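Local coordinates for dinitrogenase iron-molybdenum cofactor biosynthesis domain-containing protein (Pyrococcus horikoshii, PDB 2YX6), which binds nucleotides such as ADP and belongs to the family named for dinitrogenase iron-molybdenum cofactor biosynthesis, its own role being unknown, at residues Asp97-Lys100 with Ala101-Gly105; Tyr70-Gly73 with Arg74-Glu78. One frame throughout, in Å; residues are numbered along the deposited sequence.

Contact 1 of 2, residues Asp97-Lys100 with Ala101-Gly105; sequences DVIK and AFIGG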
# COMPACT_ATOMS: atom_id res chain seq x y z
N ASP A 97 9.12 -10.08 12.88
CA ASP A 97 7.78 -10.65 13.05
C ASP A 97 6.77 -10.02 12.11
O ASP A 97 5.90 -10.68 11.57
CB ASP A 97 7.27 -10.48 14.47
CG ASP A 97 7.98 -11.39 15.48
OD1 ASP A 97 8.79 -12.23 15.07
OD2 ASP A 97 7.75 -11.20 16.70
N VAL A 98 6.89 -8.72 11.93
CA VAL A 98 6.05 -7.96 11.02
C VAL A 98 6.18 -8.46 9.57
O VAL A 98 5.18 -8.62 8.90
CB VAL A 98 6.39 -6.48 11.12
CG1 VAL A 98 5.80 -5.71 9.93
CG2 VAL A 98 5.94 -5.92 12.47
N ILE A 99 7.40 -8.71 9.11
CA ILE A 99 7.71 -9.13 7.76
C ILE A 99 7.13 -10.53 7.51
O ILE A 99 6.49 -10.77 6.49
CB ILE A 99 9.27 -9.05 7.51
CG1 ILE A 99 9.68 -7.59 7.35
CG2 ILE A 99 9.66 -9.70 6.23
CD1 ILE A 99 11.07 -7.34 7.77
N LYS A 100 7.27 -11.41 8.49
CA LYS A 100 6.67 -12.74 8.43
C LYS A 100 5.14 -12.64 8.39
O LYS A 100 4.51 -13.29 7.58
CB LYS A 100 7.13 -13.61 9.62
CG LYS A 100 6.71 -15.11 9.50
CD LYS A 100 6.92 -15.86 10.82
CE LYS A 100 6.43 -17.33 10.78
NZ LYS A 100 6.99 -18.10 9.63
N ALA A 101 4.55 -11.79 9.23
CA ALA A 101 3.11 -11.56 9.23
C ALA A 101 2.67 -11.01 7.88
O ALA A 101 1.73 -11.52 7.28
CB ALA A 101 2.63 -10.64 10.38
N PHE A 102 3.38 -10.00 7.41
CA PHE A 102 3.06 -9.35 6.14
C PHE A 102 3.00 -10.36 4.95
O PHE A 102 2.00 -10.45 4.20
CB PHE A 102 4.07 -8.20 5.92
CG PHE A 102 3.77 -7.38 4.69
CD1 PHE A 102 2.76 -6.41 4.73
CD2 PHE A 102 4.45 -7.64 3.48
CE1 PHE A 102 2.45 -5.67 3.55
CE2 PHE A 102 4.14 -6.93 2.34
CZ PHE A 102 3.14 -5.95 2.37
N ILE A 103 4.05 -11.13 4.78
CA ILE A 103 4.12 -12.20 3.75
C ILE A 103 2.95 -13.21 3.81
O ILE A 103 2.45 -13.63 2.77
CB ILE A 103 5.44 -12.97 3.92
CG1 ILE A 103 6.59 -12.01 3.67
CG2 ILE A 103 5.51 -14.18 2.96
CD1 ILE A 103 7.99 -12.57 4.10
N GLY A 104 2.51 -13.57 5.02
CA GLY A 104 1.37 -14.48 5.23
C GLY A 104 -0.03 -13.93 5.38
O GLY A 104 -0.93 -14.65 5.86
N GLY A 105 -0.28 -12.67 4.99
CA GLY A 105 -1.65 -12.14 5.04
C GLY A 105 -2.30 -12.00 6.41
O GLY A 105 -3.53 -11.75 6.48

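Contact 2 of 2, residues Tyr70-Gly73 with Arg74-Glu78; sequences YGIG and RRAIE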
# COMPACT_ATOMS: atom_id res chain seq x y z
N TYR A 70 3.61 2.45 12.20
CA TYR A 70 2.68 2.55 13.31
C TYR A 70 1.88 3.84 13.08
O TYR A 70 0.84 3.84 12.42
CB TYR A 70 3.44 2.57 14.65
CG TYR A 70 2.46 2.56 15.83
CD1 TYR A 70 2.33 3.66 16.66
CD2 TYR A 70 1.65 1.45 16.07
CE1 TYR A 70 1.38 3.67 17.72
CE2 TYR A 70 0.73 1.43 17.13
CZ TYR A 70 0.61 2.56 17.98
OH TYR A 70 -0.33 2.55 19.05
N GLY A 71 2.44 4.95 13.54
CA GLY A 71 1.83 6.26 13.35
C GLY A 71 2.55 7.08 12.26
O GLY A 71 3.76 7.01 12.08
N ILE A 72 1.77 7.86 11.53
CA ILE A 72 2.31 8.69 10.48
C ILE A 72 1.23 9.68 10.20
O ILE A 72 0.05 9.39 10.42
CB ILE A 72 2.67 7.82 9.24
CG1 ILE A 72 3.03 8.72 8.04
CG2 ILE A 72 1.53 6.82 8.99
CD1 ILE A 72 3.42 8.00 6.79
N GLY A 73 1.60 10.89 9.80
CA GLY A 73 0.61 11.94 9.58
C GLY A 73 -0.13 11.79 8.28
O GLY A 73 0.36 11.20 7.34
N ARG A 74 -1.31 12.36 8.23
CA ARG A 74 -2.15 12.31 7.03
C ARG A 74 -1.48 12.91 5.81
O ARG A 74 -1.57 12.38 4.70
CB ARG A 74 -3.44 13.05 7.29
CG ARG A 74 -4.56 12.65 6.40
CD ARG A 74 -5.26 13.86 5.76
NE ARG A 74 -5.45 14.99 6.68
CZ ARG A 74 -6.35 15.07 7.67
NH1 ARG A 74 -7.16 14.06 7.95
NH2 ARG A 74 -6.42 16.18 8.39
N ARG A 75 -0.84 14.06 6.01
CA ARG A 75 -0.09 14.73 4.97
C ARG A 75 1.02 13.86 4.38
O ARG A 75 1.18 13.86 3.16
CB ARG A 75 0.52 16.02 5.54
CG ARG A 75 1.16 16.89 4.50
CD ARG A 75 0.13 17.43 3.50
NE ARG A 75 0.75 17.89 2.24
CZ ARG A 75 1.00 17.11 1.17
NH1 ARG A 75 1.56 17.63 0.07
NH2 ARG A 75 0.72 15.81 1.18
N ALA A 76 1.76 13.15 5.24
CA ALA A 76 2.86 12.22 4.82
C ALA A 76 2.32 11.07 3.97
O ALA A 76 2.89 10.74 2.92
CB ALA A 76 3.67 11.68 6.04
N ILE A 77 1.20 10.47 4.42
CA ILE A 77 0.48 9.41 3.70
C ILE A 77 0.11 9.95 2.35
O ILE A 77 0.37 9.33 1.35
CB ILE A 77 -0.88 8.96 4.44
CG1 ILE A 77 -0.60 8.09 5.68
CG2 ILE A 77 -1.75 8.11 3.50
CD1 ILE A 77 -1.78 7.95 6.67
N GLU A 78 -0.53 11.12 2.32
CA GLU A 78 -0.95 11.66 1.01
C GLU A 78 0.25 11.91 0.06
O GLU A 78 0.21 11.60 -1.15
CB GLU A 78 -1.75 12.94 1.22
CG GLU A 78 -3.12 12.68 1.77
CD GLU A 78 -3.77 13.95 2.27
OE1 GLU A 78 -3.08 14.96 2.44
OE2 GLU A 78 -4.99 13.95 2.47

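Contact 1 of 2, residues Asp97-Lys100 with Ala101-Gly105
I99 and I103, one helical turn apart, lay their side chains together along the inner side of the last turns of helix 95-103, with CG2 of I99 3.9 Å from CD1 of I103. The backbone bond beneath them, I103 N to I99 O at 3.0 Å, is almost straight (176°). With CG1 of I103 turned anti to its own carbonyl carbon (chi1 -63°), the ethyl branch folds back over that same oxygen, its CG1 3.1 Å from I99 O. Were I103 an alanine, CG2 of I99 would probably lose its neighbour and a gap open against I32 and V37.

The preceding rung, F102 N to V98 O, is shorter at 2.7 Å. The outer face is looser: D97 and K100 stand exposed, K100 extended as far as CE and bent at its end, and the last rung, from G104 N to K100 O, lengthens to 3.3 Å. There the helix ends in a Schellman motif, with G105 at positive phi as the C-prime residue and its N bonded to F102 O.

On the buried side, I99 and I103 rest on strands 26-33 and 36-44, whereas V98 and F102 reach L68 of strand 66-68; F102 also touches I66 and packs on G84 of the second subunit.

Contact 2 of 2, residues Tyr70-Gly73 with Arg74-Glu78
I72 carries CG1 anti to its backbone N (chi1 171°), and its second torsion, 179°, extends the chain as far as CD1. This arm reaches the first turn of helix 74-82, where CG1 comes within 3.6 Å of A76 CB and CD1 lies 3.8 Å from the same methyl. The same rotation sets CG2 between the backbone N and the carbonyl carbon, from where it meets the ethyl branch of I77, 4.1 Å from its CG1. The two isoleucines meet at a slant, and the CD1 end of the I72 arm also approaches I77 N.

Between these apolar contacts runs the bond that opens the helix: I77 N donates to G73 O over 3.1 Å, nearly straight at 169° and close to the line of the carbonyl bond. G73 occupies the N-cap position, and the methyl of A76 sits 3.6 Å from the same G73 O. G71, G73 and A76 are spaced as in the GxGxxA sequence of Rossmann-type strand-turn-helix units, a resemblance only, though it agrees with nucleotide binding by this protein. N81 and V87 are among the residues that bind ADP, although none is bound to this chain; they lie close to I77 and I72 respectively.

The apolar face is continued by V87 of strand 86-88 and by T89, both touched by I72 and I77, while F21 also packs on I72. Farther back in the loop, the hydroxyl of Y70 is hydrogen-bonded to D110, and its ring makes a cation-pi contact with K19. On the outer side of the helix, R75 and E78 pack on Y111 of the second subunit.

Overall arrangement
The two contacts mark opposite events in a helix: contact 2 is the start of helix 74-82, contact 1 the end of helix 95-103. Contact 2 comes first along the chain; the centres lie about 21 Å apart and the nearest atoms about 9 Å, so the two do not touch. Contact 1 is partly buried, presenting an apolar face to three strands, and a ladder of backbone bonds dominates it. Contact 2 is a surface contact; a backbone bond joins its segments, beside packing by one buried isoleucine. Strand 66-68 relates them, since it leads into the loop of contact 2 and is covered by V98 and F102 of contact 1. Both also meet the second subunit.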